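PDB 4JJJ: cellulose 1,4-beta-cellobiosidase from Thermobifida fusca, which probably hydrolyses cellulose to release cellobiose, this chain being the family 48 glycoside hydrolase domain, an (alpha/alpha)6 fold. Local coordinates for residues Ala504-Leu509 / Glu526-Ala531; Gly459-Gln464 / Leu532-Asp537; Gln497-Thr502 / Ile541-Gln546. The protein carries 1 engineered substitution. All blocks are in the same frame, centred on the assembly; numbering follows the deposited sequence. Where two conformers were deposited one is given.

Interaction 1 (Ala504-Leu509 / Glu526-Ala531); sequences ALAKTL and EGLLDA. With ZN (zinc ion), chain S; NA (sodium ion), chain J.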
loop_
_atom_site.group_PDB
_atom_site.type_symbol
_atom_site.label_atom_id
_atom_site.label_comp_id
_atom_site.label_asym_id
_atom_site.label_seq_id
_atom_site.Cartn_x
_atom_site.Cartn_y
_atom_site.Cartn_z
ATOM N N ALA A 504 11.575 9.601 5.056
ATOM C CA ALA A 504 11.984 8.633 4.072
ATOM C C ALA A 504 13.052 9.233 3.164
ATOM O O ALA A 504 13.988 8.531 2.731
ATOM C CB ALA A 504 10.754 8.182 3.264
ATOM N N LEU A 505 12.958 10.510 2.824
ATOM C CA LEU A 505 13.966 11.168 2.012
ATOM C C LEU A 505 15.304 11.199 2.788
ATOM O O LEU A 505 16.347 10.851 2.241
ATOM C CB LEU A 505 13.493 12.567 1.630
ATOM C CG LEU A 505 14.501 13.402 0.836
ATOM C CD1 LEU A 505 14.921 12.665 -0.424
ATOM C CD2 LEU A 505 13.891 14.772 0.579
ATOM N N ALA A 506 15.262 11.560 4.050
ATOM C CA ALA A 506 16.445 11.603 4.877
ATOM C C ALA A 506 17.094 10.209 4.895
ATOM O O ALA A 506 18.346 10.103 4.756
ATOM C CB ALA A 506 16.144 12.008 6.257
ATOM N N LYS A 507 16.304 9.127 5.072
ATOM C CA LYS A 507 16.892 7.793 5.088
ATOM C C LYS A 507 17.525 7.431 3.764
ATOM O O LYS A 507 18.612 6.824 3.705
ATOM C CB LYS A 507 15.888 6.799 5.539
ATOM C CG LYS A 507 15.595 6.823 7.041
ATOM C CD LYS A 507 14.668 5.746 7.461
ATOM C CE LYS A 507 13.208 6.011 7.067
ATOM N NZ LYS A 507 12.399 4.726 7.001
ATOM N N THR A 508 16.794 7.696 2.693
ATOM C CA THR A 508 17.305 7.368 1.392
ATOM C C THR A 508 18.691 7.961 1.204
ATOM O O THR A 508 19.627 7.275 0.748
ATOM C CB THR A 508 16.362 7.959 0.262
ATOM O OG1 THR A 508 15.111 7.322 0.385
ATOM C CG2 THR A 508 16.821 7.618 -1.108
ATOM N N LEU A 509 18.809 9.205 1.562
ATOM C CA LEU A 509 20.065 9.943 1.432
ATOM C C LEU A 509 21.184 9.392 2.359
ATOM O O LEU A 509 22.328 9.289 1.940
ATOM C CB LEU A 509 19.831 11.452 1.695
ATOM C CG LEU A 509 18.943 12.137 0.604
ATOM C CD1 LEU A 509 18.601 13.549 0.981
ATOM C CD2 LEU A 509 19.609 12.105 -0.737
ATOM N N GLU A 526 21.215 15.397 6.947
ATOM C CA GLU A 526 21.417 15.920 8.294
ATOM C C GLU A 526 20.503 17.145 8.491
ATOM O O GLU A 526 19.933 17.317 9.588
ATOM C CB GLU A 526 22.857 16.371 8.498
ATOM C CG GLU A 526 23.873 15.253 8.567
ATOM C CD GLU A 526 23.924 14.441 9.870
ATOM O OE1 GLU A 526 22.948 14.350 10.648
ATOM O OE2 GLU A 526 25.031 13.873 10.126
ATOM N N GLY A 527 20.354 17.983 7.459
ATOM C CA GLY A 527 19.474 19.143 7.523
ATOM C C GLY A 527 18.010 18.790 7.678
ATOM O O GLY A 527 17.285 19.411 8.403
ATOM N N LEU A 528 17.604 17.701 7.001
ATOM C CA LEU A 528 16.251 17.152 7.185
ATOM C C LEU A 528 15.981 16.593 8.600
ATOM O O LEU A 528 14.933 16.860 9.205
ATOM C CB LEU A 528 15.957 16.094 6.130
ATOM C CG LEU A 528 15.925 16.617 4.681
ATOM C CD1 LEU A 528 15.712 15.486 3.728
ATOM C CD2 LEU A 528 14.858 17.727 4.529
ATOM N N LEU A 529 16.951 15.911 9.201
ATOM C CA LEU A 529 16.757 15.399 10.539
ATOM C C LEU A 529 16.686 16.575 11.548
ATOM O O LEU A 529 15.886 16.564 12.445
ATOM C CB LEU A 529 17.940 14.507 10.932
ATOM C CG LEU A 529 18.124 13.193 10.178
ATOM C CD1 LEU A 529 19.364 12.452 10.711
ATOM C CD2 LEU A 529 16.878 12.382 10.218
ATOM N N ASP A 530 17.481 17.616 11.322
ATOM C CA ASP A 530 17.396 18.782 12.187
ATOM C C ASP A 530 16.004 19.382 12.074
ATOM O O ASP A 530 15.445 19.856 13.069
ATOM C CB ASP A 530 18.390 19.847 11.757
ATOM C CG ASP A 530 19.813 19.543 12.108
ATOM O OD1 ASP A 530 20.022 18.714 12.965
ATOM O OD2 ASP A 530 20.726 20.186 11.516
ATOM N N ALA A 531 15.525 19.517 10.832
ATOM C CA ALA A 531 14.201 20.074 10.559
ATOM C C ALA A 531 13.116 19.321 11.270
ATOM O O ALA A 531 12.231 19.891 11.890
ATOM C CB ALA A 531 13.987 20.099 9.052
HETATM ZN ZN ZN S . 24.976 13.092 11.893
HETATM NA NA NA J . 22.355 18.210 12.902
HETATM O O HOH W 1 21.375 16.313 11.790
HETATM O O HOH W 2 24.731 14.459 13.403
HETATM O O HOH W 3 24.505 16.686 12.980
HETATM O O HOH W 4 23.162 18.966 11.340
HETATM O O HOH W 5 22.669 20.206 13.350
#

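Interaction 2 (Gly459-Gln464 / Leu532-Asp537); sequences GGQNFQ and LLAHRD. With ZN (zinc ion), chain X.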
loop_
_atom_site.group_PDB
_atom_site.type_symbol
_atom_site.label_atom_id
_atom_site.label_comp_id
_atom_site.label_asym_id
_atom_site.label_seq_id
_atom_site.Cartn_x
_atom_site.Cartn_y
_atom_site.Cartn_z
ATOM N N GLY A 459 17.490 26.827 10.878
ATOM C CA GLY A 459 17.268 25.636 11.734
ATOM C C GLY A 459 16.216 24.684 11.233
ATOM O O GLY A 459 15.741 23.807 11.995
ATOM N N GLY A 460 15.906 24.806 9.954
ATOM C CA GLY A 460 14.859 23.966 9.314
ATOM C C GLY A 460 13.463 24.363 9.562
ATOM O O GLY A 460 12.542 23.596 9.240
ATOM N N GLN A 461 13.232 25.556 10.123
ATOM C CA GLN A 461 11.880 25.960 10.372
ATOM C C GLN A 461 10.992 25.888 9.156
ATOM O O GLN A 461 9.835 25.489 9.265
ATOM C CB GLN A 461 11.809 27.356 11.057
ATOM C CG GLN A 461 12.010 27.194 12.556
ATOM C CD GLN A 461 10.826 26.420 13.180
ATOM O OE1 GLN A 461 9.679 26.508 12.697
ATOM N NE2 GLN A 461 11.110 25.574 14.192
ATOM N N ASN A 462 11.494 26.381 8.041
ATOM C CA ASN A 462 10.670 26.481 6.832
ATOM C C ASN A 462 11.247 25.557 5.754
ATOM O O ASN A 462 11.326 25.882 4.574
ATOM C CB ASN A 462 10.720 27.936 6.340
ATOM C CG ASN A 462 10.129 28.895 7.366
ATOM O OD1 ASN A 462 9.164 28.587 7.990
ATOM N ND2 ASN A 462 10.718 30.038 7.490
ATOM N N PHE A 463 11.694 24.346 6.168
ATOM C CA PHE A 463 12.205 23.425 5.164
ATOM C C PHE A 463 11.092 23.042 4.191
ATOM O O PHE A 463 9.911 23.168 4.526
ATOM C CB PHE A 463 12.685 22.126 5.886
ATOM C CG PHE A 463 11.600 21.145 6.266
ATOM C CD1 PHE A 463 11.248 20.108 5.444
ATOM C CD2 PHE A 463 10.881 21.329 7.470
ATOM C CE1 PHE A 463 10.309 19.262 5.837
ATOM C CE2 PHE A 463 9.899 20.409 7.853
ATOM C CZ PHE A 463 9.615 19.402 7.003
ATOM N N GLN A 464 11.487 22.488 3.054
ATOM C CA GLN A 464 10.490 22.043 2.071
ATOM C C GLN A 464 11.031 20.824 1.326
ATOM O O GLN A 464 12.203 20.795 0.945
ATOM C CB GLN A 464 10.243 23.159 1.010
ATOM C CG GLN A 464 9.694 24.495 1.551
ATOM C CD GLN A 464 8.214 24.400 1.572
ATOM O OE1 GLN A 464 7.554 24.610 0.541
ATOM N NE2 GLN A 464 7.693 23.847 2.604
ATOM N N LEU A 532 13.164 17.986 11.246
ATOM C CA LEU A 532 12.221 17.148 11.978
ATOM C C LEU A 532 12.287 17.476 13.429
ATOM O O LEU A 532 11.274 17.605 14.084
ATOM C CB LEU A 532 12.399 15.663 11.682
ATOM C CG LEU A 532 12.097 15.245 10.204
ATOM C CD1 LEU A 532 12.556 13.852 9.876
ATOM C CD2 LEU A 532 10.607 15.323 9.932
ATOM N N LEU A 533 13.476 17.572 14.004
ATOM C CA LEU A 533 13.596 17.823 15.452
ATOM C C LEU A 533 13.017 19.171 15.850
ATOM O O LEU A 533 12.481 19.316 16.950
ATOM C CB LEU A 533 15.086 17.652 15.875
ATOM C CG LEU A 533 15.585 16.229 16.051
ATOM C CD1 LEU A 533 17.092 16.396 16.329
ATOM C CD2 LEU A 533 14.877 15.426 17.160
ATOM N N ALA A 534 13.055 20.091 14.914
ATOM C CA ALA A 534 12.548 21.441 15.123
ATOM C C ALA A 534 11.071 21.528 15.194
ATOM O O ALA A 534 10.544 22.587 15.608
ATOM C CB ALA A 534 13.082 22.370 14.046
ATOM N N HIS A 535 10.371 20.474 14.756
ATOM C CA HIS A 535 8.899 20.414 14.747
ATOM C C HIS A 535 8.306 19.356 15.737
ATOM O O HIS A 535 7.182 18.886 15.581
ATOM C CB HIS A 535 8.400 20.249 13.316
ATOM C CG HIS A 535 8.799 21.397 12.446
ATOM N ND1 HIS A 535 8.072 22.563 12.353
ATOM C CD2 HIS A 535 9.845 21.550 11.603
ATOM C CE1 HIS A 535 8.677 23.384 11.530
ATOM N NE2 HIS A 535 9.730 22.777 11.026
ATOM N N ARG A 536 9.015 19.080 16.834
ATOM C CA ARG A 536 8.498 18.216 17.900
ATOM C C ARG A 536 7.289 18.847 18.610
ATOM O O ARG A 536 7.272 20.068 18.822
ATOM C CB ARG A 536 9.609 17.925 18.924
ATOM C CG ARG A 536 10.582 16.883 18.421
ATOM C CD ARG A 536 11.675 16.597 19.411
ATOM N NE ARG A 536 12.610 17.603 19.272
ATOM C CZ ARG A 536 13.743 17.680 19.995
ATOM N NH1 ARG A 536 13.986 16.787 20.936
ATOM N NH2 ARG A 536 14.575 18.676 19.765
ATOM N N ASP A 537 6.284 18.056 18.909
ATOM C CA ASP A 537 5.188 18.401 19.777
ATOM C C ASP A 537 4.977 17.296 20.811
ATOM O O ASP A 537 5.836 16.383 20.970
ATOM C CB ASP A 537 3.991 18.735 18.915
ATOM C CG ASP A 537 3.406 17.514 18.211
ATOM O OD1 ASP A 537 3.541 16.363 18.683
ATOM O OD2 ASP A 537 2.666 17.776 17.227
HETATM ZN ZN ZN X . 6.496 23.402 13.383
HETATM O O HOH W 6 8.664 25.088 15.484
HETATM O O HOH W 7 6.378 25.200 12.225
HETATM O O HOH W 8 6.826 23.382 15.290
HETATM O O HOH W 9 4.840 22.487 12.999
#

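Interaction 3 (Gln497-Thr502 / Ile541-Gln546); sequences QDVGVT and IATPEQ. With BGC (beta-D-glucopyranose), chain B; GLC (alpha-D-glucopyranose), chain C.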
loop_
_atom_site.group_PDB
_atom_site.type_symbol
_atom_site.label_atom_id
_atom_site.label_comp_id
_atom_site.label_asym_id
_atom_site.label_seq_id
_atom_site.Cartn_x
_atom_site.Cartn_y
_atom_site.Cartn_z
ATOM N N GLN A 497 5.829 20.218 3.820
ATOM C CA GLN A 497 6.575 19.818 4.999
ATOM C C GLN A 497 6.137 18.403 5.545
ATOM O O GLN A 497 6.149 18.132 6.738
ATOM C CB GLN A 497 6.399 20.882 6.097
ATOM C CG GLN A 497 7.041 22.213 5.708
ATOM C CD GLN A 497 7.165 23.111 6.899
ATOM O OE1 GLN A 497 6.208 23.274 7.655
ATOM N NE2 GLN A 497 8.313 23.736 7.066
ATOM N N ASP A 498 5.705 17.561 4.632
ATOM C CA ASP A 498 5.185 16.245 5.014
ATOM C C ASP A 498 6.301 15.506 5.751
ATOM O O ASP A 498 7.293 15.203 5.170
ATOM C CB ASP A 498 4.709 15.535 3.771
ATOM C CG ASP A 498 4.142 14.224 4.020
ATOM O OD1 ASP A 498 4.700 13.441 4.816
ATOM O OD2 ASP A 498 3.141 13.837 3.322
ATOM N N VAL A 499 6.011 15.180 6.992
ATOM C CA VAL A 499 7.109 14.696 7.868
ATOM C C VAL A 499 7.465 13.239 7.510
ATOM O O VAL A 499 8.596 12.821 7.756
ATOM C CB VAL A 499 6.845 14.886 9.359
ATOM C CG1 VAL A 499 6.676 16.398 9.641
ATOM C CG2 VAL A 499 5.628 14.089 9.828
ATOM N N GLY A 500 6.480 12.490 7.024
ATOM C CA GLY A 500 6.683 11.088 6.630
ATOM C C GLY A 500 7.607 11.043 5.415
ATOM O O GLY A 500 8.596 10.275 5.340
ATOM N N VAL A 501 7.274 11.855 4.423
ATOM C CA VAL A 501 8.048 11.937 3.194
ATOM C C VAL A 501 9.463 12.430 3.546
ATOM O O VAL A 501 10.434 11.947 3.034
ATOM C CB VAL A 501 7.372 12.910 2.192
ATOM C CG1 VAL A 501 8.343 13.229 1.042
ATOM C CG2 VAL A 501 6.087 12.321 1.727
ATOM N N THR A 502 9.529 13.405 4.415
ATOM C CA THR A 502 10.792 13.964 4.876
ATOM C C THR A 502 11.683 12.872 5.450
ATOM O O THR A 502 12.847 12.779 5.126
ATOM C CB THR A 502 10.587 15.153 5.827
ATOM O OG1 THR A 502 9.860 16.181 5.116
ATOM C CG2 THR A 502 11.922 15.706 6.335
ATOM N N ILE A 541 6.042 14.526 16.007
ATOM C CA ILE A 541 6.624 15.624 15.209
ATOM C C ILE A 541 5.592 15.938 14.108
ATOM O O ILE A 541 5.166 15.022 13.424
ATOM C CB ILE A 541 7.979 15.178 14.651
ATOM C CG1 ILE A 541 9.055 15.286 15.691
ATOM C CG2 ILE A 541 8.366 15.921 13.427
ATOM C CD1 ILE A 541 10.334 14.478 15.434
ATOM N N ALA A 542 5.262 17.209 13.908
ATOM C CA ALA A 542 4.192 17.560 12.982
ATOM C C ALA A 542 4.375 18.907 12.488
ATOM O O ALA A 542 5.001 19.755 13.131
ATOM C CB ALA A 542 2.860 17.426 13.655
ATOM N N THR A 543 3.846 19.132 11.289
ATOM C CA THR A 543 3.928 20.410 10.578
ATOM C C THR A 543 2.551 20.755 9.976
ATOM O O THR A 543 1.699 19.924 9.837
ATOM C CB THR A 543 4.913 20.302 9.366
ATOM O OG1 THR A 543 4.516 19.178 8.551
ATOM C CG2 THR A 543 6.344 20.106 9.887
ATOM N N PRO A 544 2.292 22.052 9.766
ATOM C CA PRO A 544 1.004 22.394 9.164
ATOM C C PRO A 544 0.692 21.872 7.789
ATOM O O PRO A 544 1.520 21.863 6.905
ATOM C CB PRO A 544 1.076 23.976 9.062
ATOM C CG PRO A 544 2.288 24.355 9.890
ATOM C CD PRO A 544 3.201 23.197 9.902
ATOM N N GLU A 545 -0.549 21.389 7.622
ATOM C CA GLU A 545 -1.056 21.035 6.285
ATOM C C GLU A 545 -2.497 21.569 6.172
ATOM O O GLU A 545 -3.172 21.784 7.190
ATOM C CB GLU A 545 -0.882 19.571 5.971
ATOM C CG GLU A 545 -1.796 18.682 6.585
ATOM C CD GLU A 545 -1.630 17.195 6.237
ATOM O OE1 GLU A 545 -0.714 16.726 6.903
ATOM O OE2 GLU A 545 -2.391 16.524 5.469
ATOM N N GLN A 546 -2.926 21.742 4.941
ATOM C CA GLN A 546 -4.247 22.334 4.674
ATOM C C GLN A 546 -4.974 21.531 3.589
ATOM O O GLN A 546 -4.922 21.883 2.397
ATOM C CB GLN A 546 -4.084 23.808 4.348
ATOM C CG GLN A 546 -5.404 24.524 4.206
ATOM C CD GLN A 546 -5.196 26.004 3.872
ATOM O OE1 GLN A 546 -4.433 26.310 2.940
ATOM N NE2 GLN A 546 -5.862 26.921 4.600
HETATM C C2 BGC B . -0.600 12.750 -0.328
HETATM C C3 BGC B . -1.246 11.457 0.155
HETATM C C4 BGC B . -0.596 10.982 1.471
HETATM C C5 BGC B . -0.402 12.073 2.542
HETATM C C6 BGC B . 0.535 11.653 3.676
HETATM C C1 BGC B . -0.509 13.763 0.787
HETATM O O1 BGC B . 0.191 14.927 0.237
HETATM O O2 BGC B . -1.461 13.199 -1.428
HETATM O O3 BGC B . -1.142 10.432 -0.839
HETATM O O4 BGC B . -1.342 9.930 2.086
HETATM O O5 BGC B . 0.175 13.238 1.952
HETATM O O6 BGC B . 1.855 11.439 3.247
HETATM C C1 GLC C . -0.696 13.907 1.184
HETATM C C2 GLC C . -0.875 13.014 0.023
HETATM C C3 GLC C . -1.499 11.665 0.468
HETATM C C4 GLC C . -0.651 11.013 1.566
HETATM C C5 GLC C . -0.460 12.072 2.656
HETATM C C6 GLC C . 0.437 11.680 3.793
HETATM O O1 GLC C . -1.987 14.089 1.613
HETATM O O2 GLC C . -1.892 13.618 -0.889
HETATM O O3 GLC C . -1.711 10.802 -0.637
HETATM O O4 GLC C . -1.378 9.912 2.150
HETATM O O5 GLC C . 0.144 13.245 2.106
HETATM O O6 GLC C . 1.714 11.479 3.296
HETATM O O HOH W 10 3.795 23.427 6.255
HETATM O O HOH W 11 2.793 20.413 4.374
#

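Interaction 1 (Ala504-Leu509 / Glu526-Ala531)
Leu528 packs over Ala506, where two consecutive helices, 499-516 and 519-533, fold back on each other as an antiparallel helical hairpin of the (alpha/alpha)6 domain. The axes of the two short segments approach to 9.0 Å and their directions differ by 150°, a spacing that the small side chain of Ala506, nearest Leu528 in the backbone register, probably permits. CB of Leu528 starts the contact, 4.1 Å from Ala506 CB. With CG anti to the carbonyl carbon (chi1 -64°), the chain runs on across the neighbouring helix, and its branch CD1 does most of the touching. That methyl lies 3.7 Å from Leu505 CD2, also meets Leu505 CG and the backbone N of Ala506, and has Leu509 CD1 as a looser neighbour. CD1 thus sits in a groove between residues one turn apart on helix 499-516. The other branch, CD2, turns to the preceding turn of that helix and packs against Thr502 CG2. Leu529 comes in beside Leu528, and its CD2 ends 4.0 Å from Ala506 CB, giving that methyl a second neighbour. No hydrogen bond passes between the two segments, whose touching side chains are all apolar and buried. Helices 435-450 and 620-637 close in around them, the former through Leu509 and the latter through Leu529. Helix 519-533 is different on its outer side, where metal ions gather. Glu526 OE2 binds a zinc ion at 1.9 Å together with His633, and Asp530 OD1 binds a sodium ion at 2.4 Å. A water on the sodium ion donates to Glu526 O and Glu526 OE1, each at 2.8 Å.

Interaction 2 (Gly459-Gln464 / Leu532-Asp537)
The imidazole of His535 is set among Gly460, Gln461 and Phe463, each meeting it differently. Gly460 O lies at the ring edge, in its plane, and accepts a weak hydrogen bond of 3.4 Å from His535 NE2. The amide of Gln461 comes over one face, with its plane turned 48° from the ring and NE2 displaced toward the rim. A bend at chi2 (-67°) folds the glutamine back over the histidine, so that Gln461 OE1 stands 3.5 Å from His535 CE1. From there Gln461 NE2 also makes a weak bond of 3.4 Å to Ala534 O, and a water joins the same two atoms. Phe463 meets the histidine obliquely, its ring plane at 60° to the imidazole; the nearest atoms are Phe463 CE2 and His535 CD2, 3.9 Å apart. The other ring nitrogen, His535 ND1, binds a zinc ion at 2.1 Å that also carries three waters. Gln461 and His535 belong to a second zinc site as well. His535 was modelled in two conformers, and this geometry is that of one. Ala534 CB fills in against Gly459 O at 3.7 Å. The contact thus fastens the loop between helix 435-450 and strand 465-473 to the type I turn Leu533-Arg536, into which helix 519-533 runs, with Phe463 reaching Thr502 of helix 499-516 and Leu533 resting on helix 2-14.

Interaction 3 (Gln497-Thr502 / Ile541-Gln546)
Beside the glycan-binding pocket, at the start of helix 499-516, Thr543 fastens the loop 541-546 to Gln497. Thr543 OG1 donates a 2.7 Å hydrogen bond to Gln497 O, approaching from above the carbonyl plane, 50° out of it. The methyl of the same threonine, CG2, slides past Val499 CG1 at 3.7 Å, and the other valine methyl, CG2, lies against Ile541 O. Gln497 crosses Thr543 and Pro544 obliquely, with OE1 3.8 Å from Pro544 CD; one water donates to Gln497 OE1 and Pro544 O, while Gln497 NE2 bonds to Phe463 O and Gln461 O. The next residue, Asp498, whose CB points away from the loop, is the helix N-cap. Because CG is anti to the backbone N (chi1 -179°), OD1 can take a nearly straight bond of 3.0 Å from Val501 N, met from above the carboxylate plane, with a weak one from Gly500 N. Its second oxygen, OD2, lies 2.7 Å from O6 of the beta-glucose and 2.8 Å from O6 of the alternative alpha anomer. A leucine at Asp498 would probably leave the Val501 N-H without its cap and the sugar O6 without its polar neighbour. One oxygen thus caps the helix and the other lies within hydrogen-bonding distance of the sugar O6, so that the cap should fix how OD2 is presented to the glycan.

From the N terminus, 459-464 comes first, followed by 497-502 and 504-509 on or before helix 499-516, then 526-531 and 532-537 along helix 519-533 and beyond, and finally 541-546. Interaction 1 closes the shortest loop, the rest of helix 499-516, a short connection and the start of helix 519-533, and lies within the spans of both others. Interactions 2 and 3 cross, since 497-502 falls between the partners of interaction 2 while 541-546 follows them. They join directly: His535 O lies 3.0 Å from Ala542 N, a probable hydrogen bond. Ala531 packs on Phe463, linking interactions 1 and 2, as Leu528 links 1 to 3. Together they connect the helical hairpin, the metal-bearing surface and the sugar pocket.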